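Local coordinates for MHC class I antigen (Ctenopharyngodon idella, PDB 5H5Z), which probably presents bound peptides at the cell surface for immune recognition, as a fish class I heavy chain paired with beta-2-microglobulin, at residues 251-256 against 262-267. Residues are numbered along the deposited sequence; the frame is centred on the assembly and turned at random.
Sequences RFSCVV and TIRKTE
Cys254 and Lys265 face each other in the F-G beta hairpin of the C1-set immunoglobulin domain, where strand 252-258 turns back into strand 261-266 at the margin of its sheet. Their backbones exchange two hydrogen bonds, Cys254 N to Lys265 O and Lys265 N to Cys254 O, both 2.9 Å. Val256 and Ile263 form the next hydrogen-bonded pair, with Val256 N reaching Ile263 O at 2.8 Å in a nearly straight bond. Between these pairs Val255 lies opposite Arg264 as a non-hydrogen-bonded pair, and the CA-H of Arg264 makes a bent contact with Cys254 O, 3.2 Å from CA to O. The face bearing Cys254 and Val256 turns into the beta sandwich: Cys254 is joined by the domain's disulfide to Cys196, and Val256 packs on Ala198 and Val183. Where the hairpin strands part, a water accepts from Glu267 N and lies 2.7 Å from Phe252 O. On the other face the Arg264 side chain reaches across to strand 252-258. Its CG stands anti to the backbone N (chi1 -175°) and the chain bends at chi3 (-64°), which brings the guanidinium over Val255. There CG2 of Val255 covers one face, off centre, 3.5 Å from Arg264 NH1. That same NH1 also bonds Gln211 OE1 on strand 207-212, so the arginine spans three strands. Together with these two contacts, a bond at the guanidinium's edge helps hold the group in place: Arg264 NH1 donates nearly in plane to Ser253 OG at 2.9 Å, bent to 135°.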
ATOM      1  N   ARG A 251      13.388 -35.959  -1.062  1.00 42.69           N
ATOM      2  CA  ARG A 251      13.468 -35.028  -2.178  1.00 41.39           C
ATOM      3  C   ARG A 251      12.470 -33.896  -1.983  1.00 38.45           C
ATOM      4  O   ARG A 251      11.316 -33.988  -2.410  1.00 37.43           O
ATOM      5  CB  ARG A 251      13.233 -35.748  -3.506  1.00 39.40           C
ATOM      6  CG  ARG A 251      14.376 -36.654  -3.934  1.00 62.90           C
ATOM      7  CD  ARG A 251      14.068 -37.374  -5.239  1.00 70.89           C
ATOM      8  NE  ARG A 251      13.954 -36.452  -6.369  1.00 87.54           N
ATOM      9  CZ  ARG A 251      13.790 -36.825  -7.639  1.00108.88           C
ATOM     10  NH1 ARG A 251      13.696 -35.903  -8.589  1.00104.45           N
ATOM     11  NH2 ARG A 251      13.721 -38.113  -7.963  1.00109.70           N
ATOM     12  N   PHE A 252      12.918 -32.844  -1.315  1.00 34.64           N
ATOM     13  CA  PHE A 252      12.097 -31.666  -1.102  1.00 35.84           C
ATOM     14  C   PHE A 252      12.228 -30.706  -2.274  1.00 30.09           C
ATOM     15  O   PHE A 252      13.281 -30.612  -2.904  1.00 31.01           O
ATOM     16  CB  PHE A 252      12.490 -30.952   0.191  1.00 33.59           C
ATOM     17  CG  PHE A 252      11.943 -31.593   1.437  1.00 38.54           C
ATOM     18  CD1 PHE A 252      10.683 -31.238   1.922  1.00 38.15           C
ATOM     19  CD2 PHE A 252      12.689 -32.537   2.139  1.00 39.09           C
ATOM     20  CE1 PHE A 252      10.178 -31.822   3.075  1.00 36.57           C
ATOM     21  CE2 PHE A 252      12.188 -33.123   3.295  1.00 39.05           C
ATOM     22  CZ  PHE A 252      10.932 -32.766   3.762  1.00 38.23           C
ATOM     23  N   SER A 253      11.147 -29.992  -2.561  1.00 31.62           N
ATOM     24  CA  SER A 253      11.159 -28.961  -3.587  1.00 31.77           C
ATOM     25  C   SER A 253      10.164 -27.867  -3.227  1.00 30.50           C
ATOM     26  O   SER A 253       9.236 -28.105  -2.455  1.00 27.61           O
ATOM     27  CB  SER A 253      10.814 -29.562  -4.953  1.00 31.05           C
ATOM     28  OG  SER A 253       9.505 -30.106  -4.953  1.00 34.66           O
ATOM     29  N   CYS A 254      10.375 -26.674  -3.777  1.00 28.09           N
ATOM     30  CA  CYS A 254       9.404 -25.590  -3.682  1.00 29.01           C
ATOM     31  C   CYS A 254       8.693 -25.453  -5.012  1.00 28.01           C
ATOM     32  O   CYS A 254       9.323 -25.563  -6.066  1.00 29.55           O
ATOM     33  CB  CYS A 254      10.079 -24.260  -3.345  1.00 35.53           C
ATOM     34  SG  CYS A 254       8.887 -22.905  -3.334  1.00 39.80           S
ATOM     35  N   VAL A 255       7.385 -25.211  -4.961  1.00 24.93           N
ATOM     36  CA  VAL A 255       6.605 -24.943  -6.165  1.00 24.91           C
ATOM     37  C   VAL A 255       5.963 -23.561  -6.050  1.00 24.23           C
ATOM     38  O   VAL A 255       5.231 -23.283  -5.098  1.00 27.85           O
ATOM     39  CB  VAL A 255       5.531 -26.029  -6.424  1.00 26.25           C
ATOM     40  CG1 VAL A 255       4.777 -25.741  -7.719  1.00 30.76           C
ATOM     41  CG2 VAL A 255       6.162 -27.417  -6.486  1.00 31.39           C
ATOM     42  N   VAL A 256       6.264 -22.695  -7.014  1.00 24.83           N
ATOM     43  CA  VAL A 256       5.651 -21.367  -7.081  1.00 23.95           C
ATOM     44  C   VAL A 256       4.689 -21.305  -8.263  1.00 27.07           C
ATOM     45  O   VAL A 256       5.093 -21.508  -9.416  1.00 28.02           O
ATOM     46  CB  VAL A 256       6.701 -20.237  -7.186  1.00 22.07           C
ATOM     47  CG1 VAL A 256       6.021 -18.879  -7.245  1.00 23.71           C
ATOM     48  CG2 VAL A 256       7.655 -20.281  -6.004  1.00 23.72           C
ATOM     49  N   THR A 262       3.669 -22.886 -13.259  1.00 34.01           N
ATOM     50  CA  THR A 262       4.455 -23.260 -12.083  1.00 31.49           C
ATOM     51  C   THR A 262       5.955 -23.269 -12.349  1.00 29.78           C
ATOM     52  O   THR A 262       6.406 -23.637 -13.438  1.00 33.15           O
ATOM     53  CB  THR A 262       4.053 -24.647 -11.536  1.00 35.01           C
ATOM     54  OG1 THR A 262       4.107 -25.612 -12.593  1.00 44.10           O
ATOM     55  CG2 THR A 262       2.653 -24.620 -10.945  1.00 35.56           C
ATOM     56  N   ILE A 263       6.713 -22.854 -11.338  1.00 31.21           N
ATOM     57  CA  ILE A 263       8.169 -22.943 -11.330  1.00 30.62           C
ATOM     58  C   ILE A 263       8.547 -23.810 -10.122  1.00 30.56           C
ATOM     59  O   ILE A 263       7.967 -23.655  -9.046  1.00 29.83           O
ATOM     60  CB  ILE A 263       8.819 -21.537 -11.256  1.00 31.20           C
ATOM     61  CG1 ILE A 263       8.297 -20.647 -12.398  1.00 34.58           C
ATOM     62  CG2 ILE A 263      10.339 -21.639 -11.330  1.00 36.76           C
ATOM     63  CD1 ILE A 263       8.552 -19.159 -12.231  1.00 34.27           C
ATOM     64  N   ARG A 264       9.480 -24.744 -10.311  1.00 27.07           N
ATOM     65  CA  ARG A 264       9.916 -25.635  -9.238  1.00 28.56           C
ATOM     66  C   ARG A 264      11.415 -25.480  -8.959  1.00 28.28           C
ATOM     67  O   ARG A 264      12.226 -25.439  -9.884  1.00 28.82           O
ATOM     68  CB  ARG A 264       9.577 -27.094  -9.582  1.00 30.61           C
ATOM     69  CG  ARG A 264       9.871 -28.104  -8.476  1.00 35.15           C
ATOM     70  CD  ARG A 264       9.604 -29.537  -8.922  1.00 37.30           C
ATOM     71  NE  ARG A 264       8.193 -29.771  -9.235  1.00 39.17           N
ATOM     72  CZ  ARG A 264       7.289 -30.240  -8.376  1.00 38.58           C
ATOM     73  NH1 ARG A 264       7.630 -30.539  -7.126  1.00 33.07           N
ATOM     74  NH2 ARG A 264       6.032 -30.412  -8.773  1.00 38.78           N
ATOM     75  N   LYS A 265      11.780 -25.384  -7.686  1.00 24.01           N
ATOM     76  CA  LYS A 265      13.194 -25.377  -7.314  1.00 24.71           C
ATOM     77  C   LYS A 265      13.504 -26.535  -6.377  1.00 27.61           C
ATOM     78  O   LYS A 265      12.677 -26.888  -5.541  1.00 27.67           O
ATOM     79  CB  LYS A 265      13.598 -24.042  -6.683  1.00 24.80           C
ATOM     80  CG  LYS A 265      13.446 -22.839  -7.603  1.00 26.84           C
ATOM     81  CD  LYS A 265      14.534 -22.797  -8.660  1.00 28.55           C
ATOM     82  CE  LYS A 265      14.233 -21.737  -9.709  1.00 28.10           C
ATOM     83  NZ  LYS A 265      15.332 -21.659 -10.711  1.00 32.47           N
ATOM     84  N   THR A 266      14.690 -27.125  -6.529  1.00 28.06           N
ATOM     85  CA  THR A 266      15.103 -28.280  -5.720  1.00 28.47           C
ATOM     86  C   THR A 266      16.428 -28.004  -5.002  1.00 27.84           C
ATOM     87  O   THR A 266      17.005 -26.931  -5.159  1.00 28.52           O
ATOM     88  CB  THR A 266      15.242 -29.564  -6.576  1.00 33.73           C
ATOM     89  OG1 THR A 266      16.325 -29.415  -7.504  1.00 34.72           O
ATOM     90  CG2 THR A 266      13.950 -29.870  -7.337  1.00 36.15           C
ATOM     91  N   GLU A 267      16.916 -28.975  -4.229  1.00 29.48           N
ATOM     92  CA  GLU A 267      18.184 -28.820  -3.497  1.00 29.75           C
ATOM     93  C   GLU A 267      19.335 -28.347  -4.383  1.00 30.91           C
ATOM     94  O   GLU A 267      20.200 -27.591  -3.930  1.00 30.84           O
ATOM     95  CB  GLU A 267      18.580 -30.116  -2.773  1.00 35.26           C
ATOM     96  CG  GLU A 267      18.780 -31.329  -3.664  1.00 40.46           C
ATOM     97  CD  GLU A 267      18.697 -32.631  -2.894  1.00 62.23           C
ATOM     98  OE1 GLU A 267      17.882 -33.492  -3.285  1.00 65.03           O
ATOM     99  OE2 GLU A 267      19.437 -32.789  -1.895  1.00 65.21           O
TER
HETATM  100  O   HOH W   1      15.582 -31.600  -3.863  1.00 39.35           O